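Long-range contacts in transcription termination factor FttA (Methanosarcina mazei, PDB 2XR1), which probably terminates transcription by cutting nascent RNA at the exit channel of RNA polymerase with a two-zinc nuclease centre, then degrades the released RNA from its 5' end: residues G346-V350 and T636-L640; E380-A386 and K611-L616; M428-E432 and P480-F486; F536-Q540 and G579-H583. One frame throughout, in Å; residues are numbered along the deposited sequence.

Contact 1 of 4, residues G346-V350 and T636-L640; sequences GLHNV and TVRLL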
loop_
_atom_site.group_PDB
_atom_site.type_symbol
_atom_site.label_atom_id
_atom_site.label_comp_id
_atom_site.label_asym_id
_atom_site.label_seq_id
_atom_site.Cartn_x
_atom_site.Cartn_y
_atom_site.Cartn_z
ATOM N N GLY B 346 -0.652 4.849 23.879
ATOM C CA GLY B 346 -1.962 4.214 23.847
ATOM C C GLY B 346 -2.844 4.520 22.642
ATOM O O GLY B 346 -4.061 4.516 22.753
ATOM N N LEU B 347 -2.257 4.788 21.482
ATOM C CA LEU B 347 -3.071 5.056 20.320
ATOM C C LEU B 347 -3.738 3.758 19.897
ATOM O O LEU B 347 -4.937 3.702 19.744
ATOM C CB LEU B 347 -2.237 5.669 19.191
ATOM C CG LEU B 347 -1.861 7.150 19.389
ATOM C CD1 LEU B 347 -1.091 7.753 18.209
ATOM C CD2 LEU B 347 -3.114 7.932 19.601
ATOM N N HIS B 348 -2.958 2.702 19.750
ATOM C CA HIS B 348 -3.462 1.466 19.262
ATOM C C HIS B 348 -2.535 0.342 19.678
ATOM O O HIS B 348 -1.351 0.552 19.965
ATOM C CB HIS B 348 -3.558 1.542 17.740
ATOM C CG HIS B 348 -4.462 0.511 17.131
ATOM N ND1 HIS B 348 -5.817 0.703 16.987
ATOM C CD2 HIS B 348 -4.202 -0.715 16.616
ATOM C CE1 HIS B 348 -6.357 -0.364 16.431
ATOM N NE2 HIS B 348 -5.399 -1.237 16.185
ATOM N N ASN B 349 -3.088 -0.860 19.757
ATOM C CA ASN B 349 -2.294 -2.027 20.089
ATOM C C ASN B 349 -2.671 -3.124 19.133
ATOM O O ASN B 349 -3.862 -3.457 19.040
ATOM C CB ASN B 349 -2.561 -2.527 21.520
ATOM C CG ASN B 349 -2.178 -1.549 22.558
ATOM O OD1 ASN B 349 -1.090 -1.657 23.170
ATOM N ND2 ASN B 349 -3.058 -0.602 22.811
ATOM N N VAL B 350 -1.673 -3.696 18.455
ATOM C CA VAL B 350 -1.936 -4.722 17.476
ATOM C C VAL B 350 -1.070 -5.931 17.801
ATOM O O VAL B 350 0.092 -5.773 18.124
ATOM C CB VAL B 350 -1.685 -4.240 16.006
ATOM C CG1 VAL B 350 -0.442 -3.481 15.912
ATOM C CG2 VAL B 350 -1.578 -5.422 15.072
ATOM N N THR B 636 -3.760 -3.148 1.813
ATOM C CA THR B 636 -3.374 -2.473 3.037
ATOM C C THR B 636 -4.663 -2.155 3.779
ATOM O O THR B 636 -5.579 -1.580 3.256
ATOM C CB THR B 636 -2.588 -1.137 2.806
ATOM O OG1 THR B 636 -1.442 -1.391 2.019
ATOM C CG2 THR B 636 -2.082 -0.520 4.139
ATOM N N VAL B 637 -4.703 -2.520 5.034
ATOM C CA VAL B 637 -5.835 -2.273 5.876
ATOM C C VAL B 637 -5.499 -1.207 6.940
ATOM O O VAL B 637 -4.422 -1.215 7.542
ATOM C CB VAL B 637 -6.165 -3.569 6.560
ATOM C CG1 VAL B 637 -6.934 -3.296 7.798
ATOM C CG2 VAL B 637 -6.919 -4.469 5.612
ATOM N N ARG B 638 -6.429 -0.299 7.182
ATOM C CA ARG B 638 -6.222 0.730 8.198
ATOM C C ARG B 638 -6.812 0.308 9.539
ATOM O O ARG B 638 -7.935 -0.161 9.626
ATOM C CB ARG B 638 -6.812 2.035 7.763
ATOM C CG ARG B 638 -6.454 3.185 8.662
ATOM C CD ARG B 638 -6.908 4.459 8.032
ATOM N NE ARG B 638 -6.744 5.584 8.914
ATOM C CZ ARG B 638 -7.064 6.813 8.566
ATOM N NH1 ARG B 638 -7.574 7.082 7.356
ATOM N NH2 ARG B 638 -6.825 7.794 9.420
ATOM N N LEU B 639 -5.998 0.433 10.573
ATOM C CA LEU B 639 -6.359 0.030 11.914
ATOM C C LEU B 639 -6.833 1.221 12.733
ATOM O O LEU B 639 -7.564 1.062 13.705
ATOM C CB LEU B 639 -5.143 -0.598 12.577
ATOM C CG LEU B 639 -4.929 -2.091 12.303
ATOM C CD1 LEU B 639 -5.178 -2.458 10.924
ATOM C CD2 LEU B 639 -3.523 -2.493 12.700
ATOM N N LEU B 640 -6.412 2.416 12.331
ATOM C CA LEU B 640 -6.688 3.651 13.056
ATOM C C LEU B 640 -6.279 4.803 12.139
ATOM O O LEU B 640 -6.863 5.912 12.121
ATOM C CB LEU B 640 -5.820 3.715 14.307
ATOM C CG LEU B 640 -6.027 4.762 15.409
ATOM C CD1 LEU B 640 -4.697 5.461 15.655
ATOM C CD2 LEU B 640 -7.080 5.787 15.093
ATOM O OXT LEU B 640 -5.297 4.608 11.404
#
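His-348 and Leu-639 meet between the two beta sheets of the metallo-beta-lactamase sandwich, where the strand beginning at His-348 looks across at the C-terminal end of the chain. No hydrogen bond spans the gap, and the contact is one of packing. The imidazole extends with CG anti to its own backbone N (chi1 -161°), and crosses the side chain of Leu-639 at about a right angle. NE2 lies 3.7 Å from CB of Leu-639, while CE1 of His-348 comes 3.3 Å from the carbonyl O of Leu-639. NE2 is also hydrogen-bonded to OG1 of Thr-376 on the neighbouring strand, which helps to fix the ring. Around this centre the contacts are purely aliphatic: CB of Val-350 rests 4.2 Å from CD2 of Leu-639, and CB of Leu-347, which with His-348 forms a classic beta bulge, reaches CD1 of Leu-640. The charged part lies beside the packing, at the dimer interface. Arg-638 binds Asn-633 and Glu-635 of the second subunit through NH1 and its backbone N. It also closes on the terminal carboxylate, NE donating to OXT of Leu-640 in a salt bridge of 3.0 Å, OXT lying 5° out of the guanidinium plane.

Contact 2 of 4, residues E380-A386 and K611-L616; sequences EATYGNA and KACVDL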
loop_
_atom_site.group_PDB
_atom_site.type_symbol
_atom_site.label_atom_id
_atom_site.label_comp_id
_atom_site.label_asym_id
_atom_site.label_seq_id
_atom_site.Cartn_x
_atom_site.Cartn_y
_atom_site.Cartn_z
ATOM N N GLU B 380 -2.725 -16.409 12.471
ATOM C CA GLU B 380 -2.569 -17.476 11.496
ATOM C C GLU B 380 -3.854 -18.250 11.418
ATOM O O GLU B 380 -4.668 -18.131 12.312
ATOM C CB GLU B 380 -1.470 -18.471 11.866
ATOM C CG GLU B 380 -1.752 -19.275 13.132
ATOM C CD GLU B 380 -1.268 -20.679 13.009
ATOM O OE1 GLU B 380 -1.731 -21.364 12.054
ATOM O OE2 GLU B 380 -0.443 -21.096 13.843
ATOM N N ALA B 381 -4.000 -19.050 10.350
ATOM C CA ALA B 381 -5.213 -19.805 10.064
ATOM C C ALA B 381 -4.945 -21.194 9.442
ATOM O O ALA B 381 -5.733 -21.652 8.667
ATOM C CB ALA B 381 -6.153 -18.967 9.165
ATOM N N THR B 382 -3.845 -21.849 9.795
ATOM C CA THR B 382 -3.376 -23.068 9.091
ATOM C C THR B 382 -4.379 -24.170 9.179
ATOM O O THR B 382 -4.694 -24.806 8.181
ATOM C CB THR B 382 -2.067 -23.613 9.639
ATOM O OG1 THR B 382 -1.141 -22.548 9.769
ATOM C CG2 THR B 382 -1.479 -24.666 8.712
ATOM N N TYR B 383 -4.917 -24.381 10.375
ATOM C CA TYR B 383 -6.010 -25.316 10.544
ATOM C C TYR B 383 -7.351 -24.575 10.648
ATOM O O TYR B 383 -8.250 -24.934 11.425
ATOM C CB TYR B 383 -5.745 -26.199 11.760
ATOM C CG TYR B 383 -4.644 -27.226 11.528
ATOM C CD1 TYR B 383 -3.327 -26.849 11.468
ATOM C CD2 TYR B 383 -4.932 -28.550 11.369
ATOM C CE1 TYR B 383 -2.329 -27.753 11.251
ATOM C CE2 TYR B 383 -3.938 -29.464 11.155
ATOM C CZ TYR B 383 -2.636 -29.064 11.095
ATOM O OH TYR B 383 -1.665 -29.997 10.900
ATOM N N GLY B 384 -7.519 -23.575 9.819
ATOM C CA GLY B 384 -8.633 -22.679 9.973
ATOM C C GLY B 384 -9.938 -23.187 9.401
ATOM O O GLY B 384 -10.976 -22.619 9.667
ATOM N N ASN B 385 -9.870 -24.238 8.594
ATOM C CA ASN B 385 -11.051 -24.825 8.016
ATOM C C ASN B 385 -12.042 -25.370 9.059
ATOM O O ASN B 385 -11.646 -25.935 10.065
ATOM C CB ASN B 385 -10.629 -25.942 7.071
ATOM C CG ASN B 385 -10.451 -25.462 5.639
ATOM O OD1 ASN B 385 -11.433 -25.079 4.978
ATOM N ND2 ASN B 385 -9.225 -25.506 5.139
ATOM N N ALA B 386 -13.338 -25.225 8.804
ATOM C CA ALA B 386 -14.385 -25.767 9.711
ATOM C C ALA B 386 -14.062 -27.187 10.177
ATOM O O ALA B 386 -14.394 -27.592 11.271
ATOM C CB ALA B 386 -15.762 -25.717 9.013
ATOM N N LYS B 611 -9.338 -21.142 1.369
ATOM C CA LYS B 611 -10.541 -21.532 2.103
ATOM C C LYS B 611 -10.292 -21.505 3.618
ATOM O O LYS B 611 -11.141 -21.142 4.383
ATOM C CB LYS B 611 -11.015 -22.923 1.664
ATOM C CG LYS B 611 -12.456 -23.228 2.027
ATOM C CD LYS B 611 -12.784 -24.749 2.025
ATOM C CE LYS B 611 -14.314 -24.999 2.188
ATOM N NZ LYS B 611 -15.151 -23.791 2.683
ATOM N N ALA B 612 -9.103 -21.859 4.058
ATOM C CA ALA B 612 -8.835 -21.878 5.491
ATOM C C ALA B 612 -8.989 -20.470 6.060
ATOM O O ALA B 612 -9.629 -20.308 7.081
ATOM C CB ALA B 612 -7.414 -22.508 5.808
ATOM N N CYS B 613 -8.389 -19.471 5.413
ATOM C CA CYS B 613 -8.380 -18.103 5.969
ATOM C C CYS B 613 -9.765 -17.532 5.982
ATOM O O CYS B 613 -10.178 -16.944 6.935
ATOM C CB CYS B 613 -7.457 -17.179 5.172
ATOM S SG CYS B 613 -5.644 -17.631 5.264
ATOM N N VAL B 614 -10.486 -17.729 4.897
ATOM C CA VAL B 614 -11.830 -17.186 4.748
ATOM C C VAL B 614 -12.839 -17.880 5.684
ATOM O O VAL B 614 -13.723 -17.230 6.256
ATOM C CB VAL B 614 -12.259 -17.263 3.223
ATOM C CG1 VAL B 614 -13.727 -16.928 3.011
ATOM C CG2 VAL B 614 -11.314 -16.347 2.369
ATOM N N ASP B 615 -12.690 -19.184 5.851
ATOM C CA ASP B 615 -13.561 -19.944 6.754
ATOM C C ASP B 615 -13.365 -19.504 8.203
ATOM O O ASP B 615 -14.309 -19.226 8.919
ATOM C CB ASP B 615 -13.233 -21.439 6.668
ATOM C CG ASP B 615 -14.364 -22.342 7.182
ATOM O OD1 ASP B 615 -15.097 -21.979 8.172
ATOM O OD2 ASP B 615 -14.496 -23.456 6.572
ATOM N N LEU B 616 -12.124 -19.444 8.634
ATOM C CA LEU B 616 -11.853 -19.009 9.967
ATOM C C LEU B 616 -12.354 -17.576 10.191
ATOM O O LEU B 616 -12.963 -17.285 11.222
ATOM C CB LEU B 616 -10.355 -19.133 10.278
ATOM C CG LEU B 616 -9.995 -18.794 11.712
ATOM C CD1 LEU B 616 -10.628 -19.785 12.676
ATOM C CD2 LEU B 616 -8.496 -18.727 11.904
#
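The carboxylate of Asp-615 is approached from above its plane by the backbone N of Ala-386, 71° out of that plane, in a hydrogen bond of 3.1 Å to OD2. OD1 of the same group forms a salt bridge with Arg-586, and Lys-611 NZ adds a long one to OD2. With CG anti to the backbone N (chi1 -160°), Asp-615 sends its carboxylate out from the helix to the loop. The second flat group, the amide of Asn-385, lays one face over the start of the helix, its CG 3.9 Å from CA of Ala-612. It crosses the Lys-611 side chain at about a right angle, OD1 lying 3.3 Å from CD of Lys-611. Beyond the amide, Ala-381 CB makes apolar contacts with SG of Cys-613 and with CD2 of Leu-616, the latter at 3.6 Å. Ala-612 CB meets the carbonyl O of Ala-381, the first residue of a type I turn ending at Gly-384. Having no side chain, Gly-384 lets CB of Leu-616 approach its CA. On the far side of the loop, OE1 of Glu-380 is gripped twice by Thr-382, through N at 3.1 Å and OG1 at 2.6 Å, and OG1 also bonds His-607 ND1. Glu-380 and the zinc ligand His-607 match motifs A and C of beta-CASP nucleases, so helix 610-624 here packs against the second shell of the two-zinc site.

Contact 3 of 4, residues M428-E432 and P480-F486; sequences MIVLE and PFLSECF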
loop_
_atom_site.group_PDB
_atom_site.type_symbol
_atom_site.label_atom_id
_atom_site.label_comp_id
_atom_site.label_asym_id
_atom_site.label_seq_id
_atom_site.Cartn_x
_atom_site.Cartn_y
_atom_site.Cartn_z
ATOM N N MET B 428 10.397 -37.104 18.578
ATOM C CA MET B 428 11.476 -37.766 19.365
ATOM C C MET B 428 11.047 -38.018 20.793
ATOM O O MET B 428 11.353 -39.036 21.341
ATOM C CB MET B 428 12.751 -36.915 19.370
ATOM C CG MET B 428 13.397 -36.758 18.003
ATOM S SD MET B 428 14.612 -35.418 17.932
ATOM C CE MET B 428 15.785 -36.046 19.181
ATOM N N ILE B 429 10.327 -37.084 21.400
ATOM C CA ILE B 429 9.922 -37.260 22.796
ATOM C C ILE B 429 8.950 -38.406 22.931
ATOM O O ILE B 429 9.005 -39.148 23.901
ATOM C CB ILE B 429 9.286 -35.997 23.392
ATOM C CG1 ILE B 429 10.378 -34.977 23.680
ATOM C CG2 ILE B 429 8.560 -36.321 24.717
ATOM C CD1 ILE B 429 9.830 -33.595 23.846
ATOM N N VAL B 430 8.077 -38.560 21.952
ATOM C CA VAL B 430 7.145 -39.660 21.951
ATOM C C VAL B 430 7.877 -40.993 21.765
ATOM O O VAL B 430 7.610 -41.958 22.495
ATOM C CB VAL B 430 6.025 -39.420 20.918
ATOM C CG1 VAL B 430 5.279 -40.690 20.617
ATOM C CG2 VAL B 430 5.084 -38.374 21.460
ATOM N N LEU B 431 8.811 -41.034 20.814
ATOM C CA LEU B 431 9.515 -42.281 20.483
ATOM C C LEU B 431 10.377 -42.769 21.644
ATOM O O LEU B 431 10.255 -43.910 22.059
ATOM C CB LEU B 431 10.358 -42.116 19.223
ATOM C CG LEU B 431 9.548 -41.932 17.939
ATOM C CD1 LEU B 431 10.418 -41.423 16.840
ATOM C CD2 LEU B 431 8.892 -43.217 17.502
ATOM N N GLU B 432 11.214 -41.907 22.207
ATOM C CA GLU B 432 12.077 -42.332 23.300
ATOM C C GLU B 432 11.269 -42.923 24.457
ATOM O O GLU B 432 11.660 -43.933 25.035
ATOM C CB GLU B 432 12.998 -41.189 23.779
ATOM C CG GLU B 432 12.612 -40.472 25.136
ATOM C CD GLU B 432 13.193 -41.148 26.389
ATOM O OE1 GLU B 432 14.355 -41.599 26.353
ATOM O OE2 GLU B 432 12.501 -41.197 27.433
ATOM N N PRO B 480 15.094 -37.002 27.924
ATOM C CA PRO B 480 14.550 -37.696 26.784
ATOM C C PRO B 480 15.557 -37.796 25.670
ATOM O O PRO B 480 15.877 -38.915 25.219
ATOM C CB PRO B 480 13.348 -36.812 26.345
ATOM C CG PRO B 480 13.115 -35.840 27.452
ATOM C CD PRO B 480 14.447 -35.692 28.138
ATOM N N PHE B 481 16.055 -36.633 25.249
ATOM C CA PHE B 481 16.843 -36.526 24.038
ATOM C C PHE B 481 18.180 -37.271 24.117
ATOM O O PHE B 481 18.783 -37.482 23.082
ATOM C CB PHE B 481 17.120 -35.059 23.671
ATOM C CG PHE B 481 15.897 -34.217 23.445
ATOM C CD1 PHE B 481 14.885 -34.639 22.611
ATOM C CD2 PHE B 481 15.793 -32.963 24.025
ATOM C CE1 PHE B 481 13.739 -33.840 22.385
ATOM C CE2 PHE B 481 14.681 -32.170 23.819
ATOM C CZ PHE B 481 13.637 -32.621 22.989
ATOM N N LEU B 482 18.650 -37.656 25.302
ATOM C CA LEU B 482 19.901 -38.422 25.411
ATOM C C LEU B 482 19.700 -39.943 25.434
ATOM O O LEU B 482 20.577 -40.680 25.928
ATOM C CB LEU B 482 20.710 -38.024 26.667
ATOM C CG LEU B 482 21.417 -36.667 26.730
ATOM C CD1 LEU B 482 22.433 -36.624 27.887
ATOM C CD2 LEU B 482 22.115 -36.318 25.398
ATOM N N SER B 483 18.582 -40.431 24.909
ATOM C CA SER B 483 18.383 -41.881 24.816
ATOM C C SER B 483 19.376 -42.531 23.866
ATOM O O SER B 483 19.709 -41.974 22.814
ATOM C CB SER B 483 16.983 -42.250 24.344
ATOM O OG SER B 483 16.846 -43.671 24.228
ATOM N N GLU B 484 19.818 -43.725 24.255
ATOM C CA GLU B 484 20.674 -44.547 23.427
ATOM C C GLU B 484 20.073 -44.702 22.030
ATOM O O GLU B 484 20.805 -44.794 21.058
ATOM C CB GLU B 484 20.854 -45.937 24.068
ATOM C CG GLU B 484 22.274 -46.601 23.902
ATOM C CD GLU B 484 22.210 -48.130 23.560
ATOM O OE1 GLU B 484 21.167 -48.623 23.043
ATOM O OE2 GLU B 484 23.215 -48.837 23.780
ATOM N N CYS B 485 18.742 -44.713 21.940
ATOM C CA CYS B 485 18.031 -44.950 20.685
ATOM C C CYS B 485 18.389 -44.006 19.524
ATOM O O CYS B 485 18.439 -44.429 18.380
ATOM C CB CYS B 485 16.505 -44.879 20.930
ATOM S SG CYS B 485 15.748 -43.118 21.183
ATOM N N PHE B 486 18.562 -42.716 19.794
ATOM C CA PHE B 486 18.720 -41.741 18.707
ATOM C C PHE B 486 20.106 -41.839 18.133
ATOM O O PHE B 486 21.038 -41.835 18.873
ATOM C CB PHE B 486 18.488 -40.316 19.181
ATOM C CG PHE B 486 17.134 -40.078 19.736
ATOM C CD1 PHE B 486 16.015 -40.305 18.969
ATOM C CD2 PHE B 486 16.967 -39.592 21.020
ATOM C CE1 PHE B 486 14.750 -40.070 19.480
ATOM C CE2 PHE B 486 15.724 -39.363 21.523
ATOM C CZ PHE B 486 14.612 -39.612 20.751
#
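Met-428 and Cys-485 sandwich the ring of Phe-486 between a methyl group and a sulfur. CE of Met-428 stands 3.9 Å from the centroid of the ring and 5° off its normal, a CH-pi contact, while SG of Cys-485 lies over the opposite face. The methionine chain folds at chi3 (61°) to lay its methyl there, leaving SD above the same face at 5.1 Å from the centroid, a more distant Met-aromatic contact. In the plane of the ring, CZ of Phe-486 points at the carbonyl O of Met-428, 3.4 Å away. CE also touches CD1 of Phe-481 at 3.8 Å, and the phenyl ring of Phe-481 receives CG1 of Ile-429 obliquely on CE1. This is core of the beta-CASP domain: helix 423-436 packs against the loop that leads into 486-489, an outermost strand of the parallel sheet. An ST turn shapes that loop, the backbone N of Cys-485 donating to OG of Ser-483 at 3.1 Å. Glu-432 bends at chi2 (88°) and lies along Pro-480, its CG 3.9 Å from CB of the proline. OE1 of Glu-432 lies 3.3 Å from O of Pro-480, two acceptors with no hydrogen bond between them. OE2 is held instead by a salt bridge to Arg-436 of the same helix. With no hydrogen bond joining helix and loop, cohesion across the contact rests on dispersion and ring contacts.

Contact 4 of 4, residues F536-Q540 and G579-H583; sequences FVGYQ and GFSGH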
loop_
_atom_site.group_PDB
_atom_site.type_symbol
_atom_site.label_atom_id
_atom_site.label_comp_id
_atom_site.label_asym_id
_atom_site.label_seq_id
_atom_site.Cartn_x
_atom_site.Cartn_y
_atom_site.Cartn_z
ATOM N N PHE B 536 3.160 -39.291 7.985
ATOM C CA PHE B 536 2.964 -37.844 8.005
ATOM C C PHE B 536 2.460 -37.359 9.363
ATOM O O PHE B 536 1.383 -37.740 9.782
ATOM C CB PHE B 536 1.965 -37.421 6.934
ATOM C CG PHE B 536 2.489 -37.540 5.543
ATOM C CD1 PHE B 536 3.513 -36.731 5.105
ATOM C CD2 PHE B 536 1.943 -38.454 4.651
ATOM C CE1 PHE B 536 4.000 -36.840 3.822
ATOM C CE2 PHE B 536 2.422 -38.547 3.356
ATOM C CZ PHE B 536 3.447 -37.738 2.949
ATOM N N VAL B 537 3.221 -36.485 10.013
ATOM C CA VAL B 537 2.949 -36.080 11.387
ATOM C C VAL B 537 2.419 -34.664 11.480
ATOM O O VAL B 537 2.117 -34.192 12.567
ATOM C CB VAL B 537 4.186 -36.156 12.249
ATOM C CG1 VAL B 537 4.729 -37.593 12.288
ATOM C CG2 VAL B 537 5.192 -35.206 11.752
ATOM N N GLY B 538 2.278 -33.994 10.350
ATOM C CA GLY B 538 1.669 -32.678 10.328
ATOM C C GLY B 538 1.147 -32.357 8.937
ATOM O O GLY B 538 1.462 -33.085 7.988
ATOM N N TYR B 539 0.431 -31.247 8.779
ATOM C CA TYR B 539 -0.073 -30.867 7.451
ATOM C C TYR B 539 1.056 -30.751 6.424
ATOM O O TYR B 539 2.207 -30.458 6.760
ATOM C CB TYR B 539 -0.865 -29.542 7.482
ATOM C CG TYR B 539 0.020 -28.320 7.472
ATOM C CD1 TYR B 539 0.686 -27.920 8.607
ATOM C CD2 TYR B 539 0.202 -27.592 6.320
ATOM C CE1 TYR B 539 1.530 -26.826 8.610
ATOM C CE2 TYR B 539 1.030 -26.455 6.293
ATOM C CZ TYR B 539 1.708 -26.085 7.440
ATOM O OH TYR B 539 2.536 -24.968 7.433
ATOM N N GLN B 540 0.684 -30.992 5.170
ATOM C CA GLN B 540 1.542 -30.823 4.003
ATOM C C GLN B 540 0.855 -29.786 3.131
ATOM O O GLN B 540 -0.297 -29.942 2.799
ATOM C CB GLN B 540 1.634 -32.127 3.232
ATOM C CG GLN B 540 1.924 -33.363 4.072
ATOM C CD GLN B 540 3.352 -33.438 4.494
ATOM O OE1 GLN B 540 4.261 -33.295 3.683
ATOM N NE2 GLN B 540 3.571 -33.622 5.789
ATOM N N GLY B 579 -0.664 -34.969 14.512
ATOM C CA GLY B 579 -0.694 -34.500 15.885
ATOM C C GLY B 579 0.537 -33.739 16.326
ATOM O O GLY B 579 0.672 -33.439 17.498
ATOM N N PHE B 580 1.430 -33.409 15.407
ATOM C CA PHE B 580 2.697 -32.840 15.804
ATOM C C PHE B 580 3.089 -31.634 14.994
ATOM O O PHE B 580 4.263 -31.282 14.944
ATOM C CB PHE B 580 3.768 -33.908 15.695
ATOM C CG PHE B 580 3.382 -35.185 16.359
ATOM C CD1 PHE B 580 2.563 -36.085 15.710
ATOM C CD2 PHE B 580 3.803 -35.472 17.641
ATOM C CE1 PHE B 580 2.191 -37.290 16.306
ATOM C CE2 PHE B 580 3.442 -36.656 18.250
ATOM C CZ PHE B 580 2.624 -37.578 17.575
ATOM N N SER B 581 2.103 -30.985 14.379
ATOM C CA SER B 581 2.394 -29.864 13.527
ATOM C C SER B 581 2.885 -28.695 14.326
ATOM O O SER B 581 3.568 -27.871 13.793
ATOM C CB SER B 581 1.149 -29.460 12.730
ATOM O OG SER B 581 0.136 -28.960 13.590
ATOM N N GLY B 582 2.504 -28.596 15.597
ATOM C CA GLY B 582 2.816 -27.418 16.413
ATOM C C GLY B 582 1.917 -26.208 16.148
ATOM O O GLY B 582 2.242 -25.099 16.566
ATOM N N HIS B 583 0.792 -26.423 15.458
ATOM C CA HIS B 583 -0.253 -25.411 15.287
ATOM C C HIS B 583 -1.539 -25.720 16.031
ATOM O O HIS B 583 -1.928 -26.877 16.237
ATOM C CB HIS B 583 -0.642 -25.319 13.836
ATOM C CG HIS B 583 0.443 -24.806 12.934
ATOM N ND1 HIS B 583 0.676 -23.457 12.738
ATOM C CD2 HIS B 583 1.307 -25.468 12.125
ATOM C CE1 HIS B 583 1.637 -23.324 11.846
ATOM N NE2 HIS B 583 2.024 -24.526 11.449
HETATM O O HOH W 1 3.835 -24.347 9.535
#
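Val-537 turns its carbonyl O onto the backbone of the facing loop. Phe-580 N donates to it at 3.0 Å, and Gly-579 N adds a weak bond at 3.5 Å. The same oxygen lies in the plane of the Phe-580 ring, at its edge, and CD1 of that ring packs 3.8 Å from CB of Val-537. Next along, the bare CA of Gly-538 comes 4.0 Å from CB of Ser-581, bringing the two backbones close together. At the far end the rings of Tyr-539 and His-583 meet obliquely, planes at 70°, with CE1 of the tyrosine 3.7 Å from NE2 of the histidine. A chi1 of 81° sets the tyrosine ring between its backbone N and carbonyl carbon, which brings CE1 to His-583. A water ties the two rings together, 2.5 Å from OH of Tyr-539 and 2.6 Å from NE2 of His-583, in the plane of both. His-583 is consistent with the motif B histidine of beta-CASP nucleases, and its side chain is about 5 Å from a zinc ion. What positions it is a second layer. Its ND1 is hydrogen-bonded to Glu-380, and its backbone N donates to OG of Ser-581 in an ST turn. Gly-582 O in turn bonds ND1 of the zinc ligand His-332. Further out, Gln-540 NE2 donates to O of Gly-538, and Tyr-539 O receives Arg-423 from helix 423-436.

How the contacts relate
From the N terminus, contact 1 opens at 346-350 and contact 2 at 380-386, both in the N-terminal metallo-beta-lactamase part. Within the beta-CASP domain, contact 3 closes a loop between helix 423-436 and 480-486. Contact 4 follows in series, joining the loops after strands 533-536 and 573-576, where the beta-CASP region probably gives way to the C-terminal lactamase part. Both nest inside contact 2, which ties that part to the N-terminal one at 611-616, and contact 2 nests inside contact 1, which closes at the C terminus and joins the two lactamase sheets; none cross. Contacts 2 and 4 touch near the zinc ions, Glu-380 OE2 2.8 Å from His-583 ND1, and Val-430 of contact 3 packs on Phe-580.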